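Local coordinates for armadillo repeat protein arm00016 (Synthetic construct, PDB 4D4E) that probably binds peptides in modular fashion, as a computationally designed stack of armadillo repeats, at residues E195-A200 / E228-H233; K175-G180 / N212-K217; N73-I78 / V117-N122. All blocks are in the same frame, centred on the assembly; numbering follows the deposited sequence.

Contact 1 (E195-A200 / E228-H233); sequences EVIKNA and EKLQSH
The imidazole of His233 meets Ile197 with one nitrogen and holds its own chain with the other: ND1 accepts a hydrogen bond from the backbone N of Asn235, two residues on, while NE2 lies 3.5 Å from CD1 of Ile197. That bond restrains the rotation of the ring. Its swing toward helix 194-208 comes from the first torsion, which sets CG anti to the backbone N (chi1 -172°). The methyl approaches obliquely, with CD2 of His233 also near, at 3.8 Å from CD1 of Ile197.

Ile197 makes the contact with two separate branches. While CD1 takes the histidine, CG2 sits against the forked end of Leu230, 3.8 Å from its CD2 and 3.9 Å from its CD1, so that both leucine methyls touch a single isoleucine methyl. The isoleucine and leucine run antiparallel past one another.

Val238 of helix 236-248 lies against Ile197 as well, and Leu230 reaches Val201 and Ala242. This joins helix 194-208 to residues 230-233 and the turn leading into helix 236-248, in the superhelical stacking of an armadillo fold. The carbonyl O of His233 is taken by NE2 of Gln239, which ties that turn to the final helix.

With ND1 already used as an acceptor, a neutral ring would probably carry its proton on NE2, the side facing Ile197. The isoleucine methyl offers that nitrogen van der Waals contact alone, and the link between the segments is apolar.

Contact 2 (K175-G180 / N212-K217); sequences KLIEAG and NEMKQK
Helix 170-178 finishes beside the opening turns of helix 212-221, the closest backbone pair being Ile177 and Lys217 with their CA atoms 8.3 Å apart. Ile177 has its CB directed toward the other helix and divides its branches between two residues one turn apart. Its CD1 packs on CG of Met214 at 3.7 Å, the two side chains passing at a slant. On the other branch, CG2 of Ile177 comes loosely near CD of Lys217, 4.4 Å away. The lysine chain is bent at its second torsion (chi2 -78°), which leaves CD hardly nearer to that methyl than CG is.

Between these helices the chain passes through helices 182-187 and 194-208. The contact pairs two short helices of the armadillo stack, probably equivalent in position. Gly180 ends helix 170-178 in a Schellman motif, with positive phi (71°) and its N bonded to O of Ile177 at 2.8 Å. Just beyond that turn, Leu182 touches both Ile177 and Lys217, adding a third apolar side chain from helix 182-187. Met214 extends beyond CG and goes on to touch Asn170 and Ile173, on the helix that carries Ile177, while its backbone N is hydrogen-bonded to OD1 of Asn211.

Contact 3 (N73-I78 / V117-N122); sequences NAVAAI and VAAIAN
The flat group at this contact is the peptide carbonyl of Val75, which faces the methyl of Ala119: O of Val75 is 4.3 Å from CB of Ala119, a loose contact. The methyl lies ahead of the oxygen, moderately above the carbonyl plane.

Ala119 sends its CB toward helix 68-81, into the notch between Val75 and Ile78, which are one turn apart there. On one flank of the notch stands CG1 of Val75, 4.5 Å from CB of Ala119. The other flank is CG2 of Ile78, a little nearer at 4.2 Å from the same CB. Ile78 holds this methyl anti to its backbone N, with CG1 beside that N (chi1 -65°), and the CD1 end leads away from helix 110-124. Only a single carbon stands between the helix backbones on the Ala119 side, and the CA atoms of Ile78 and Ala119 come within 6.3 Å. An alanine between neighbouring long helices lets their backbones come close, in keeping with the side-by-side stacking of armadillo repeats.

One turn beyond Ala119, ND2 of Asn122 donates a hydrogen bond to the carbonyl O of Ala79. The same link recurs 42 residues later, where ND2 of Asn164 bonds to O of Ala121. A polar tie thus accompanies the apolar contact.

Around the pair, Leu63 packs on both Val75 and Ile78, and Leu104 on Val75. Helix 26-40 lies against Ala77 through Leu36 and Ser37, and helix 152-166 covers Val117 and Ala121, placing helices 68-81 and 110-124 as successive members of an all-helical row without strands.

Overall arrangement
From the N terminus, contact 3 comes first: it closes a loop of 38 residues by bringing helix 110-124 against helix 68-81, and it is complete before the other two begin. Contact 2 opens at 175-180 and contact 1 at 195-200. Contact 2 then closes at 212-217, contact 1 at 228-233, and their loops cross. Near the C terminus they lie apart, contact 2 between short helices 170-178 and 212-221, contact 1 between long helix 194-208 and residues 228-233; their centres are about 20 Å from each other. The centre of contact 3 lies about 26 and 28 Å from those of contacts 1 and 2, farther back in the same superhelix.

Contact 1 (E195-A200 / E228-H233)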
# COMPACT_ATOMS: atom_id res chain seq x y z
N GLU A 195 -5.85 -10.51 9.93
CA GLU A 195 -5.13 -10.02 8.77
C GLU A 195 -4.27 -8.86 9.19
O GLU A 195 -3.12 -8.79 8.81
CB GLU A 195 -6.10 -9.62 7.66
CG GLU A 195 -6.55 -10.78 6.81
CD GLU A 195 -5.45 -11.81 6.60
OE1 GLU A 195 -4.31 -11.38 6.29
OE2 GLU A 195 -5.72 -13.04 6.75
N VAL A 196 -4.86 -7.97 10.00
CA VAL A 196 -4.17 -6.83 10.53
C VAL A 196 -2.99 -7.25 11.42
O VAL A 196 -1.88 -6.81 11.20
CB VAL A 196 -5.09 -5.82 11.22
CG1 VAL A 196 -4.28 -4.76 11.99
CG2 VAL A 196 -6.00 -5.17 10.18
N ILE A 197 -3.25 -8.09 12.43
CA ILE A 197 -2.18 -8.66 13.24
C ILE A 197 -1.02 -9.25 12.43
O ILE A 197 0.11 -8.94 12.73
CB ILE A 197 -2.71 -9.77 14.21
CG1 ILE A 197 -3.66 -9.15 15.27
CG2 ILE A 197 -1.55 -10.62 14.76
CD1 ILE A 197 -4.58 -10.20 15.77
N LYS A 198 -1.29 -10.08 11.43
CA LYS A 198 -0.17 -10.72 10.70
C LYS A 198 0.69 -9.66 9.94
O LYS A 198 1.90 -9.79 9.86
CB LYS A 198 -0.66 -11.83 9.73
CG LYS A 198 -1.24 -13.03 10.44
CD LYS A 198 -1.48 -14.17 9.49
CE LYS A 198 -2.59 -13.91 8.52
NZ LYS A 198 -2.82 -15.25 7.88
N ASN A 199 0.08 -8.61 9.42
CA ASN A 199 0.90 -7.58 8.71
C ASN A 199 1.71 -6.74 9.75
O ASN A 199 2.82 -6.35 9.47
CB ASN A 199 0.02 -6.64 7.90
CG ASN A 199 -0.68 -7.32 6.71
OD1 ASN A 199 -0.15 -8.25 6.13
ND2 ASN A 199 -1.87 -6.81 6.31
N ALA A 200 1.10 -6.40 10.91
CA ALA A 200 1.81 -5.73 11.99
C ALA A 200 3.02 -6.57 12.48
O ALA A 200 4.12 -6.04 12.71
CB ALA A 200 0.85 -5.38 13.17
N GLU A 228 4.57 -11.64 22.71
CA GLU A 228 4.33 -12.75 23.61
C GLU A 228 2.84 -13.09 23.82
O GLU A 228 2.47 -14.26 23.77
CB GLU A 228 5.00 -12.51 24.93
CG GLU A 228 6.48 -12.81 24.87
CD GLU A 228 7.07 -12.96 26.25
OE1 GLU A 228 6.31 -12.82 27.28
OE2 GLU A 228 8.28 -13.24 26.28
N LYS A 229 1.99 -12.08 24.00
CA LYS A 229 0.50 -12.30 24.02
C LYS A 229 -0.04 -13.12 22.82
O LYS A 229 -0.87 -14.00 23.01
CB LYS A 229 -0.22 -10.97 24.14
CG LYS A 229 -1.74 -11.05 24.23
CD LYS A 229 -2.26 -9.93 25.15
CE LYS A 229 -3.73 -10.06 25.52
NZ LYS A 229 -4.53 -9.48 24.41
N LEU A 230 0.48 -12.86 21.61
CA LEU A 230 0.08 -13.54 20.38
C LEU A 230 0.50 -14.97 20.35
O LEU A 230 0.01 -15.76 19.53
CB LEU A 230 0.66 -12.83 19.15
CG LEU A 230 0.08 -11.45 18.90
CD1 LEU A 230 0.88 -10.74 17.81
CD2 LEU A 230 -1.37 -11.58 18.48
N GLN A 231 1.44 -15.34 21.23
CA GLN A 231 1.74 -16.76 21.32
C GLN A 231 0.55 -17.57 21.78
O GLN A 231 0.57 -18.79 21.65
CB GLN A 231 2.99 -17.06 22.17
CG GLN A 231 4.20 -16.91 21.26
CD GLN A 231 5.48 -16.95 22.02
OE1 GLN A 231 5.54 -16.56 23.19
NE2 GLN A 231 6.54 -17.38 21.36
N SER A 232 -0.49 -16.92 22.31
CA SER A 232 -1.72 -17.67 22.63
C SER A 232 -3.00 -17.19 21.85
O SER A 232 -4.14 -17.50 22.20
CB SER A 232 -1.91 -17.79 24.15
OG SER A 232 -2.10 -16.52 24.66
N HIS A 233 -2.77 -16.48 20.76
CA HIS A 233 -3.84 -16.08 19.90
C HIS A 233 -4.49 -17.33 19.34
O HIS A 233 -3.79 -18.32 19.10
CB HIS A 233 -3.24 -15.28 18.75
CG HIS A 233 -4.27 -14.64 17.88
ND1 HIS A 233 -4.94 -15.34 16.91
CD2 HIS A 233 -4.76 -13.38 17.84
CE1 HIS A 233 -5.82 -14.54 16.31
NE2 HIS A 233 -5.74 -13.35 16.88

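Contact 2 (K175-G180 / N212-K217)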
# COMPACT_ATOMS: atom_id res chain seq x y z
N LYS A 175 13.56 6.14 8.49
CA LYS A 175 12.43 6.98 8.10
C LYS A 175 11.09 6.50 8.65
O LYS A 175 10.34 7.31 9.16
CB LYS A 175 12.39 7.10 6.58
CG LYS A 175 13.73 7.62 6.05
CD LYS A 175 13.76 9.16 6.04
CE LYS A 175 15.19 9.71 5.93
NZ LYS A 175 15.32 11.12 6.44
N LEU A 176 10.81 5.18 8.63
CA LEU A 176 9.54 4.66 9.20
C LEU A 176 9.41 5.02 10.66
O LEU A 176 8.38 5.49 11.11
CB LEU A 176 9.41 3.14 9.05
CG LEU A 176 8.70 2.47 7.90
CD1 LEU A 176 8.68 0.98 8.17
CD2 LEU A 176 7.25 3.00 7.72
N ILE A 177 10.48 4.76 11.38
CA ILE A 177 10.58 5.00 12.76
C ILE A 177 10.41 6.47 13.07
O ILE A 177 9.61 6.80 13.91
CB ILE A 177 11.92 4.46 13.30
CG1 ILE A 177 11.89 2.93 13.38
CG2 ILE A 177 12.19 4.99 14.70
CD1 ILE A 177 13.29 2.36 13.53
N GLU A 178 11.15 7.35 12.37
CA GLU A 178 11.01 8.81 12.52
C GLU A 178 9.60 9.30 12.18
O GLU A 178 9.17 10.27 12.77
CB GLU A 178 12.01 9.57 11.67
CG GLU A 178 13.43 9.40 12.17
CD GLU A 178 14.45 9.87 11.15
OE1 GLU A 178 14.05 10.39 10.07
OE2 GLU A 178 15.64 9.72 11.44
N ALA A 179 8.90 8.62 11.27
CA ALA A 179 7.50 8.94 10.98
C ALA A 179 6.57 8.49 12.11
O ALA A 179 5.38 8.62 11.99
CB ALA A 179 7.08 8.29 9.69
N GLY A 180 7.12 7.95 13.20
CA GLY A 180 6.30 7.42 14.33
C GLY A 180 5.52 6.11 14.09
O GLY A 180 4.41 5.91 14.66
N ASN A 212 20.53 -2.19 16.34
CA ASN A 212 20.19 -2.40 17.75
C ASN A 212 19.54 -1.19 18.36
O ASN A 212 18.77 -1.29 19.34
CB ASN A 212 21.41 -2.86 18.52
CG ASN A 212 21.92 -4.20 18.02
OD1 ASN A 212 22.04 -4.41 16.81
ND2 ASN A 212 22.17 -5.11 18.95
N GLU A 213 19.85 -0.05 17.75
CA GLU A 213 18.98 1.10 17.82
C GLU A 213 17.56 0.68 17.45
O GLU A 213 16.61 1.04 18.12
CB GLU A 213 19.46 2.16 16.82
CG GLU A 213 18.79 3.51 16.98
CD GLU A 213 19.11 4.13 18.33
OE1 GLU A 213 20.22 4.67 18.48
OE2 GLU A 213 18.25 4.06 19.22
N MET A 214 17.41 -0.07 16.37
CA MET A 214 16.03 -0.40 15.91
C MET A 214 15.36 -1.44 16.79
O MET A 214 14.22 -1.26 17.18
CB MET A 214 16.01 -0.76 14.43
CG MET A 214 16.45 0.42 13.57
SD MET A 214 16.76 -0.32 12.01
CE MET A 214 17.27 1.12 11.02
N LYS A 215 16.12 -2.48 17.18
CA LYS A 215 15.64 -3.44 18.16
C LYS A 215 15.26 -2.73 19.47
O LYS A 215 14.27 -3.08 20.10
CB LYS A 215 16.67 -4.52 18.44
CG LYS A 215 17.05 -5.44 17.28
CD LYS A 215 18.18 -6.36 17.76
CE LYS A 215 18.45 -7.54 16.83
NZ LYS A 215 18.66 -7.12 15.42
N GLN A 216 16.03 -1.71 19.87
CA GLN A 216 15.80 -1.03 21.15
C GLN A 216 14.58 -0.16 21.07
O GLN A 216 13.78 -0.09 22.00
CB GLN A 216 17.05 -0.22 21.56
CG GLN A 216 16.82 0.94 22.53
CD GLN A 216 17.93 2.00 22.44
OE1 GLN A 216 19.08 1.74 22.82
NE2 GLN A 216 17.60 3.19 21.91
N LYS A 217 14.42 0.48 19.92
CA LYS A 217 13.20 1.28 19.65
C LYS A 217 11.89 0.41 19.74
O LYS A 217 10.86 0.85 20.36
CB LYS A 217 13.31 1.96 18.28
CG LYS A 217 14.30 3.12 18.18
CD LYS A 217 13.75 4.41 18.79
CE LYS A 217 14.85 5.46 18.94
NZ LYS A 217 14.65 6.63 18.03

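Contact 3 (N73-I78 / V117-N122)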
# COMPACT_ATOMS: atom_id res chain seq x y z
N ASN A 73 -12.62 4.14 -9.04
CA ASN A 73 -12.38 3.10 -10.02
C ASN A 73 -11.03 3.29 -10.73
O ASN A 73 -10.39 2.32 -11.08
CB ASN A 73 -13.50 3.05 -11.07
CG ASN A 73 -14.84 2.49 -10.53
OD1 ASN A 73 -14.86 1.40 -9.98
ND2 ASN A 73 -15.95 3.19 -10.77
N ALA A 74 -10.61 4.54 -10.98
CA ALA A 74 -9.26 4.80 -11.59
C ALA A 74 -8.14 4.30 -10.64
O ALA A 74 -7.19 3.66 -11.08
CB ALA A 74 -9.07 6.26 -11.92
N VAL A 75 -8.28 4.60 -9.34
CA VAL A 75 -7.32 4.17 -8.31
C VAL A 75 -7.30 2.61 -8.21
O VAL A 75 -6.22 2.06 -8.04
CB VAL A 75 -7.63 4.78 -6.92
CG1 VAL A 75 -6.68 4.23 -5.89
CG2 VAL A 75 -7.40 6.27 -6.90
N ALA A 76 -8.46 1.94 -8.32
CA ALA A 76 -8.55 0.48 -8.22
C ALA A 76 -7.72 -0.09 -9.34
O ALA A 76 -6.95 -1.04 -9.17
CB ALA A 76 -10.01 -0.07 -8.27
N ALA A 77 -7.89 0.50 -10.50
CA ALA A 77 -7.20 0.04 -11.72
C ALA A 77 -5.65 0.18 -11.54
O ALA A 77 -4.92 -0.79 -11.80
CB ALA A 77 -7.72 0.82 -12.91
N ILE A 78 -5.19 1.39 -11.16
CA ILE A 78 -3.79 1.66 -10.77
C ILE A 78 -3.35 0.67 -9.66
O ILE A 78 -2.22 0.17 -9.71
CB ILE A 78 -3.58 3.13 -10.31
CG1 ILE A 78 -3.81 4.15 -11.44
CG2 ILE A 78 -2.25 3.34 -9.56
CD1 ILE A 78 -3.84 5.57 -10.92
N VAL A 117 -4.69 3.51 -0.59
CA VAL A 117 -3.80 2.73 0.25
C VAL A 117 -3.44 1.37 -0.37
O VAL A 117 -2.25 0.97 -0.31
CB VAL A 117 -4.32 2.56 1.70
CG1 VAL A 117 -3.23 1.88 2.52
CG2 VAL A 117 -4.51 3.93 2.32
N ALA A 118 -4.41 0.65 -0.94
CA ALA A 118 -4.04 -0.61 -1.66
C ALA A 118 -3.00 -0.36 -2.79
O ALA A 118 -1.98 -1.13 -2.95
CB ALA A 118 -5.28 -1.36 -2.21
N ALA A 119 -3.20 0.71 -3.56
CA ALA A 119 -2.24 1.01 -4.65
C ALA A 119 -0.84 1.24 -4.12
O ALA A 119 0.12 0.71 -4.65
CB ALA A 119 -2.70 2.18 -5.57
N ILE A 120 -0.71 2.03 -3.07
CA ILE A 120 0.57 2.34 -2.45
C ILE A 120 1.26 1.14 -1.75
O ILE A 120 2.52 1.02 -1.74
CB ILE A 120 0.27 3.46 -1.43
CG1 ILE A 120 0.01 4.78 -2.19
CG2 ILE A 120 1.41 3.57 -0.37
CD1 ILE A 120 -0.40 5.91 -1.23
N ALA A 121 0.43 0.25 -1.17
CA ALA A 121 0.92 -1.05 -0.68
C ALA A 121 1.54 -1.85 -1.81
O ALA A 121 2.63 -2.44 -1.63
CB ALA A 121 -0.15 -1.87 0.07
N ASN A 122 0.87 -1.88 -2.96
CA ASN A 122 1.40 -2.63 -4.10
C ASN A 122 2.70 -2.07 -4.62
O ASN A 122 3.67 -2.83 -4.94
CB ASN A 122 0.35 -2.76 -5.19
CG ASN A 122 -0.79 -3.66 -4.76
OD1 ASN A 122 -0.69 -4.35 -3.76
ND2 ASN A 122 -1.86 -3.67 -5.53